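Local coordinates for protein polymerase subunit PA (Dhori virus, PDB 4CGS) that forms part of an orthomyxovirus polymerase as the N-terminal, cap-snatching-type domain of its PA subunit, and probably binds RNA, at residues Val70-Gln73 with Glu74-Gln78; Ile153-Glu156 with Ser157-Ser160; Asn161-Glu164 with Arg165-Leu169. One frame throughout, in Å; residues are numbered along the deposited sequence. Where two conformers were deposited one is given.

Contact 1: residues Val70-Gln73 with Glu74-Gln78; sequences VADQ and EMKRQ
Helix 68-78 shows how successive turns of one helix can carry apolar and polar contacts side by side, with Ala71 and Met75 meeting on its buried side and Asp72 and Lys76 on a more open one. Four backbone bonds run from residue i+4 back to residue i. The shortest joins Met75 N to Ala71 O at 2.8 Å, and Lys76 N to Asp72 O follows at 2.9 Å.

Met75 starts with CG beside its own backbone N (chi1 -77°), runs straight to SD and then bends, which brings its methyl back over the preceding turn. CE lies 4.2 Å from Ala71 CB and 3.5 Å from Ala71 O. The two residues also pack against the rest of the chain, Ala71 on Asn63 and Met75 on Phe82 and Val87, so this side of the helix faces the loops on either side of it in sequence. Glu74 lays its CG against the carbonyl of Val70, CG to O being 3.4 Å in the conformer described, while its side chain also touches Ile61 of strand 57-62.

On the polar side, Asp72 swings CG beside its carbonyl carbon (chi1 -155°), and the carboxylate reaches the far methylene of Lys76, while Lys76 CG lies against Asp72 O. Asp72 OD2 touches Lys76 CE at 3.4 Å. The last torsion of Lys76 turns the ammonium away, leaving Asp72 OD2 and Lys76 NZ 4.6 Å apart. The charges are of the i, i+4 kind that can pair in helices, yet here their attraction is probably diffuse, the carboxylate meeting methylene rather than nitrogen.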
loop_
_atom_site.group_PDB
_atom_site.type_symbol
_atom_site.label_atom_id
_atom_site.label_comp_id
_atom_site.label_asym_id
_atom_site.label_seq_id
_atom_site.Cartn_x
_atom_site.Cartn_y
_atom_site.Cartn_z
ATOM N N VAL A 70 15.351 -10.655 -0.906
ATOM C CA VAL A 70 15.346 -10.271 0.484
ATOM C C VAL A 70 14.024 -10.662 1.132
ATOM O O VAL A 70 13.973 -11.260 2.168
ATOM C CB VAL A 70 15.683 -8.775 0.665
ATOM C CG1 VAL A 70 15.498 -8.362 2.111
ATOM C CG2 VAL A 70 17.187 -8.561 0.237
ATOM N N ALA A 71 12.937 -10.354 0.452
ATOM C CA ALA A 71 11.609 -10.742 0.957
ATOM C C ALA A 71 11.542 -12.273 1.123
ATOM O O ALA A 71 11.000 -12.792 2.067
ATOM C CB ALA A 71 10.525 -10.335 -0.009
ATOM N N ASP A 72 12.104 -12.966 0.151
ATOM C CA ASP A 72 12.198 -14.465 0.313
ATOM C C ASP A 72 12.985 -14.895 1.509
ATOM O O ASP A 72 12.526 -15.799 2.190
ATOM C CB ASP A 72 12.754 -15.105 -0.972
ATOM C CG ASP A 72 12.343 -16.530 -1.135
ATOM O OD1 ASP A 72 11.240 -16.907 -0.705
ATOM O OD2 ASP A 72 13.180 -17.288 -1.649
ATOM N N GLN A 73 14.119 -14.228 1.806
ATOM C CA GLN A 73 14.855 -14.489 3.049
ATOM C C GLN A 73 13.924 -14.317 4.287
ATOM O O GLN A 73 13.903 -15.162 5.210
ATOM C CB GLN A 73 16.037 -13.526 3.160
ATOM C CG GLN A 73 17.204 -13.783 2.195
ATOM C CD GLN A 73 18.252 -12.659 2.194
ATOM O OE1 GLN A 73 18.126 -11.651 2.947
ATOM N NE2 GLN A 73 19.226 -12.782 1.296
ATOM N N GLU A 74 13.206 -13.196 4.319
ATOM C CA GLU A 74 12.271 -12.835 5.389
ATOM C C GLU A 74 11.203 -13.932 5.524
ATOM O O GLU A 74 10.919 -14.411 6.650
ATOM C CB GLU A 74 11.622 -11.452 5.100
ATOM C CG GLU A 74 12.589 -10.256 5.152
ATOM C CD GLU A 74 13.148 -9.840 6.534
ATOM O OE1 GLU A 74 12.965 -10.557 7.549
ATOM O OE2 GLU A 74 13.800 -8.745 6.593
ATOM N N MET A 75 10.598 -14.318 4.389
ATOM C CA MET A 75 9.489 -15.336 4.390
ATOM C C MET A 75 9.986 -16.694 4.901
ATOM O O MET A 75 9.407 -17.306 5.723
ATOM C CB MET A 75 8.899 -15.472 2.973
ATOM C CG MET A 75 7.991 -14.263 2.708
ATOM S SD MET A 75 7.158 -14.325 1.110
ATOM C CE MET A 75 8.475 -14.045 -0.084
ATOM N N LYS A 76 11.161 -17.115 4.431
ATOM C CA LYS A 76 11.781 -18.372 4.868
ATOM C C LYS A 76 12.104 -18.314 6.369
ATOM O O LYS A 76 11.815 -19.292 7.091
ATOM C CB LYS A 76 13.013 -18.710 4.055
ATOM C CG LYS A 76 12.679 -19.191 2.662
ATOM C CD LYS A 76 13.943 -19.537 1.864
ATOM C CE LYS A 76 13.607 -19.987 0.445
ATOM N NZ LYS A 76 13.584 -21.471 0.240
ATOM N N ARG A 77 12.666 -17.187 6.822
ATOM C CA ARG A 77 13.039 -17.021 8.248
ATOM C C ARG A 77 11.762 -17.076 9.162
ATOM O O ARG A 77 11.780 -17.643 10.265
ATOM C CB ARG A 77 13.756 -15.703 8.483
ATOM C CG ARG A 77 14.381 -15.638 9.886
ATOM C CD ARG A 77 15.422 -14.521 10.050
ATOM N NE ARG A 77 15.671 -14.249 11.479
ATOM C CZ ARG A 77 16.625 -14.781 12.262
ATOM N NH1 ARG A 77 17.535 -15.652 11.809
ATOM N NH2 ARG A 77 16.677 -14.410 13.532
ATOM N N GLN A 78 10.647 -16.520 8.711
ATOM C CA GLN A 78 9.399 -16.524 9.469
ATOM C C GLN A 78 8.533 -17.744 9.226
ATOM O O GLN A 78 7.475 -17.893 9.808
ATOM C CB GLN A 78 8.525 -15.303 9.186
ATOM C CG GLN A 78 9.239 -14.018 9.620
ATOM C CD GLN A 78 9.371 -13.894 11.099
ATOM O OE1 GLN A 78 8.564 -14.468 11.843
ATOM N NE2 GLN A 78 10.321 -13.116 11.557
#

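Contact 2: residues Ile153-Glu156 with Ser157-Ser160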
loop_
_atom_site.group_PDB
_atom_site.type_symbol
_atom_site.label_atom_id
_atom_site.label_comp_id
_atom_site.label_asym_id
_atom_site.label_seq_id
_atom_site.Cartn_x
_atom_site.Cartn_y
_atom_site.Cartn_z
ATOM N N ILE A 153 -4.549 13.058 0.765
ATOM C CA ILE A 153 -4.075 13.115 -0.609
ATOM C C ILE A 153 -5.189 13.225 -1.640
ATOM O O ILE A 153 -5.081 13.960 -2.630
ATOM C CB ILE A 153 -3.115 11.984 -0.955
ATOM C CG1 ILE A 153 -2.409 12.270 -2.304
ATOM C CG2 ILE A 153 -3.668 10.570 -0.846
ATOM C CD1 ILE A 153 -1.075 11.599 -2.506
ATOM N N TYR A 154 -6.345 12.631 -1.387
ATOM C CA TYR A 154 -7.526 12.778 -2.236
ATOM C C TYR A 154 -7.929 14.253 -2.294
ATOM O O TYR A 154 -8.132 14.808 -3.376
ATOM C CB TYR A 154 -8.652 11.967 -1.660
ATOM C CG TYR A 154 -9.952 12.059 -2.395
ATOM C CD1 TYR A 154 -10.156 11.529 -3.599
ATOM C CD2 TYR A 154 -11.060 12.630 -1.757
ATOM C CE1 TYR A 154 -11.412 11.549 -4.226
ATOM C CE2 TYR A 154 -12.268 12.723 -2.407
ATOM C CZ TYR A 154 -12.447 12.170 -3.654
ATOM O OH TYR A 154 -13.687 12.226 -4.261
ATOM N N ASN A 155 -8.083 14.872 -1.139
ATOM C CA ASN A 155 -8.455 16.294 -1.106
ATOM C C ASN A 155 -7.414 17.213 -1.742
ATOM O O ASN A 155 -7.774 18.217 -2.349
ATOM C CB ASN A 155 -8.876 16.698 0.283
ATOM C CG ASN A 155 -10.256 16.216 0.574
ATOM O OD1 ASN A 155 -11.162 16.430 -0.250
ATOM N ND2 ASN A 155 -10.419 15.571 1.765
ATOM N N GLU A 156 -6.147 16.886 -1.631
ATOM C CA GLU A 156 -5.086 17.646 -2.345
ATOM C C GLU A 156 -5.249 17.462 -3.853
ATOM O O GLU A 156 -5.151 18.421 -4.621
ATOM C CB GLU A 156 -3.681 17.179 -1.923
ATOM C CG GLU A 156 -2.629 17.953 -2.722
ATOM C CD GLU A 156 -1.212 17.499 -2.485
ATOM O OE1 GLU A 156 -0.961 16.588 -1.646
ATOM O OE2 GLU A 156 -0.333 18.097 -3.156
ATOM N N SER A 157 -5.496 16.245 -4.303
ATOM C CA SER A 157 -5.582 15.935 -5.703
ATOM C C SER A 157 -6.775 16.633 -6.368
ATOM O O SER A 157 -6.672 16.944 -7.561
ATOM C CB SER A 157 -5.616 14.419 -5.816
ATOM O OG SER A 157 -4.422 13.802 -5.254
ATOM N N LEU A 158 -7.830 16.932 -5.624
ATOM C CA LEU A 158 -9.022 17.603 -6.194
ATOM C C LEU A 158 -8.703 19.050 -6.502
ATOM O O LEU A 158 -9.432 19.696 -7.263
ATOM C CB LEU A 158 -10.174 17.578 -5.187
ATOM C CG LEU A 158 -10.941 16.246 -5.059
ATOM C CD1 LEU A 158 -11.758 16.213 -3.787
ATOM C CD2 LEU A 158 -11.796 16.092 -6.285
ATOM N N GLU A 159 -7.634 19.598 -5.918
ATOM C CA GLU A 159 -7.253 21.029 -6.187
ATOM C C GLU A 159 -6.570 21.255 -7.511
ATOM O O GLU A 159 -6.416 22.424 -7.912
ATOM C CB GLU A 159 -6.329 21.467 -5.089
ATOM C CG GLU A 159 -7.028 21.550 -3.720
ATOM C CD GLU A 159 -8.163 22.589 -3.746
ATOM O OE1 GLU A 159 -8.046 23.706 -4.254
ATOM O OE2 GLU A 159 -9.224 22.334 -3.209
ATOM N N SER A 160 -6.293 20.203 -8.259
ATOM C CA SER A 160 -5.759 20.305 -9.619
ATOM C C SER A 160 -6.398 19.258 -10.544
ATOM O O SER A 160 -7.447 18.733 -10.198
ATOM C CB SER A 160 -4.244 20.148 -9.575
ATOM O OG SER A 160 -3.899 18.813 -9.330
HETATM O O HOH W 1 -3.276 18.711 -6.642
#
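Ser157 grips the carbonyl of Ile153 twice, a worked case of a serine folding back onto the helix that carries it. Its backbone N donates to Ile153 O at 2.9 Å, and its hydroxyl, in the conformer described, donates to the same oxygen, OG to O being 2.7 Å. The two donors come from opposite faces of the carbonyl plane, the hydroxyl standing 40° out of it. With OG beside the backbone N (chi1 -60°), the hydroxyl is turned back along the helix onto the carbonyl of the preceding turn.

The remaining backbone bonds record how helix 140-157 gives way to the loop leading to helix 162-166. Leu158 N still reaches Tyr154 O in the i+4 pattern, at 3.1 Å in a bent hydrogen bond (N-H...O angle 137°). Glu159 N turns to Glu156 O, only three residues back, and a type I turn spans Ser157 to Ser160. A water donates to Glu156 O and also bonds Ser160 OG, tying the last helical turn to the loop; that hydroxyl further binds Leu162 N. The extended side chain of Glu156 carries its carboxylate to Ser10 OG and Lys9 N, near the N terminus, which both bond it.

Side-chain packing centres on a methyl group. Leu158 CD1 sits over one face of the Tyr154 ring as a CH-pi contact, 4.2 Å from the centroid, and it is flanked by Asn155 OD1 at 3.6 Å. Both Tyr154 and Leu158 also touch Leu163.

Contact 3: residues Asn161-Glu164 with Arg165-Leu169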
loop_
_atom_site.group_PDB
_atom_site.type_symbol
_atom_site.label_atom_id
_atom_site.label_comp_id
_atom_site.label_asym_id
_atom_site.label_seq_id
_atom_site.Cartn_x
_atom_site.Cartn_y
_atom_site.Cartn_z
ATOM N N ASN A 161 -5.775 18.917 -11.692
ATOM C CA ASN A 161 -6.288 17.842 -12.513
ATOM C C ASN A 161 -5.741 16.497 -12.098
ATOM O O ASN A 161 -6.073 15.507 -12.736
ATOM C CB ASN A 161 -6.046 18.106 -13.999
ATOM C CG ASN A 161 -6.728 19.338 -14.474
ATOM O OD1 ASN A 161 -6.090 20.208 -15.115
ATOM N ND2 ASN A 161 -8.041 19.423 -14.195
ATOM N N LEU A 162 -4.981 16.463 -10.979
ATOM C CA LEU A 162 -4.382 15.242 -10.515
ATOM C C LEU A 162 -5.384 14.106 -10.251
ATOM O O LEU A 162 -5.132 12.981 -10.693
ATOM C CB LEU A 162 -3.571 15.536 -9.278
ATOM C CG LEU A 162 -2.820 14.345 -8.697
ATOM C CD1 LEU A 162 -1.872 13.786 -9.733
ATOM C CD2 LEU A 162 -2.120 14.794 -7.422
ATOM N N LEU A 163 -6.461 14.352 -9.508
ATOM C CA LEU A 163 -7.406 13.230 -9.262
ATOM C C LEU A 163 -7.970 12.647 -10.543
ATOM O O LEU A 163 -7.964 11.431 -10.739
ATOM C CB LEU A 163 -8.580 13.601 -8.341
ATOM C CG LEU A 163 -9.579 12.480 -7.945
ATOM C CD1 LEU A 163 -8.812 11.331 -7.356
ATOM C CD2 LEU A 163 -10.704 12.899 -7.015
ATOM N N GLU A 164 -8.400 13.521 -11.444
ATOM C CA GLU A 164 -8.918 13.114 -12.735
ATOM C C GLU A 164 -7.859 12.318 -13.524
ATOM O O GLU A 164 -8.159 11.246 -14.050
ATOM C CB GLU A 164 -9.398 14.298 -13.558
ATOM C CG GLU A 164 -10.105 13.881 -14.857
ATOM C CD GLU A 164 -10.225 14.981 -15.925
ATOM O OE1 GLU A 164 -9.618 16.053 -15.858
ATOM O OE2 GLU A 164 -10.940 14.710 -16.903
ATOM N N ARG A 165 -6.620 12.805 -13.523
ATOM C CA ARG A 165 -5.515 12.123 -14.179
ATOM C C ARG A 165 -5.282 10.730 -13.584
ATOM O O ARG A 165 -5.050 9.758 -14.330
ATOM C CB ARG A 165 -4.248 12.978 -14.134
ATOM C CG ARG A 165 -4.360 14.157 -15.107
ATOM C CD ARG A 165 -3.150 15.030 -15.106
ATOM N NE ARG A 165 -1.974 14.284 -15.424
ATOM C CZ ARG A 165 -0.757 14.801 -15.453
ATOM N NH1 ARG A 165 -0.594 16.112 -15.279
ATOM N NH2 ARG A 165 0.306 14.009 -15.693
ATOM N N MET A 166 -5.268 10.614 -12.247
ATOM C CA MET A 166 -5.094 9.305 -11.633
ATOM C C MET A 166 -6.235 8.332 -11.949
ATOM O O MET A 166 -6.037 7.130 -12.065
ATOM C CB MET A 166 -4.930 9.400 -10.115
ATOM C CG MET A 166 -3.532 9.873 -9.702
ATOM S SD MET A 166 -3.286 9.825 -7.915
ATOM C CE MET A 166 -4.286 11.194 -7.375
ATOM N N GLN A 167 -7.446 8.858 -12.086
ATOM C CA GLN A 167 -8.582 8.056 -12.517
ATOM C C GLN A 167 -8.461 7.585 -13.961
ATOM O O GLN A 167 -9.231 6.756 -14.396
ATOM C CB GLN A 167 -9.893 8.794 -12.206
ATOM C CG GLN A 167 -10.103 8.846 -10.693
ATOM C CD GLN A 167 -11.343 9.511 -10.133
ATOM O OE1 GLN A 167 -11.938 10.462 -10.731
ATOM N NE2 GLN A 167 -11.744 9.016 -8.924
ATOM N N GLU A 168 -7.557 8.209 -14.709
ATOM C CA GLU A 168 -7.217 7.809 -16.059
ATOM C C GLU A 168 -6.124 6.749 -16.136
ATOM O O GLU A 168 -5.696 6.384 -17.237
ATOM C CB GLU A 168 -6.882 9.027 -16.961
ATOM C CG GLU A 168 -8.029 9.972 -17.141
ATOM C CD GLU A 168 -7.659 11.290 -17.822
ATOM O OE1 GLU A 168 -6.508 11.740 -17.725
ATOM O OE2 GLU A 168 -8.551 11.951 -18.385
ATOM N N LEU A 169 -5.610 6.254 -15.000
ATOM C CA LEU A 169 -4.767 5.033 -14.985
ATOM C C LEU A 169 -5.475 3.838 -15.633
ATOM O O LEU A 169 -6.529 3.420 -15.198
ATOM C CB LEU A 169 -4.280 4.719 -13.564
ATOM C CG LEU A 169 -3.083 5.575 -13.172
ATOM C CD1 LEU A 169 -2.825 5.625 -11.701
ATOM C CD2 LEU A 169 -1.848 5.043 -13.953
HETATM O O HOH W 2 -11.078 11.559 -17.452
#
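A single water is held between Glu164 OE2 and Glu168 OE2, donating a hydrogen bond to each carboxylate. It lies 2.7 Å from Glu168 OE2 and 3.2 Å from Glu164 OE2. Glu164 OE2 and Glu168 OE2 are themselves 3.9 Å apart, with the carboxylate planes turned 39° from each other, and the shared water would be expected to ease the repulsion between the like charges. Glu164 arrives fully extended, its CG opposite the backbone N (chi1 -173°), whereas Glu168 runs its CG past Glu164 O.

Both glutamates belong to the short helix 162-166 and the turn that follows it. This is the last helix modelled in the chain, and its i+4 bonds begin with Arg165 N to Asn161 O and continue with Met166 N to Leu162 O at 2.8 Å. The ladder frays at its end: Glu168 N to Glu164 O is weak, and a type I turn takes over from Met166 to Leu169.

Leu162 and Met166 meet on the side turned to helix 31-44, where both touch Ile36. In the conformer described, the Met166 chain bends at its last torsion and places CE 3.7 Å from Leu162 CG. One residue further on, the amide end of Gln167 lies against the branch of Leu163, Gln167 NE2 to Leu163 CD1 being 4.1 Å. Arg165 folds its methylenes over the Asn161 carbonyl, CG to O at 3.2 Å, before its guanidinium group reaches the salt bridge of NE with Glu33 OE2 on helix 31-44.

Followed from the N terminus, the chain makes contact 1 first, within helix 68-78, which packs beside strand 57-62. Contacts 2 and 3 come much later and follow one another directly, so the three stand in series and none encloses or crosses another; each joins residues three or four apart, so no long loop is closed. Contact 1 lies across the chain's centre from the other two, its centre about 37 Å from that of contact 2. Contacts 2 and 3 touch: Ser157 O and Leu163 N probably share a hydrogen bond, and Ser157 packs on Leu162 and Met166. Together they join the end of helix 140-157 to helix 162-166, which rests on helix 31-44.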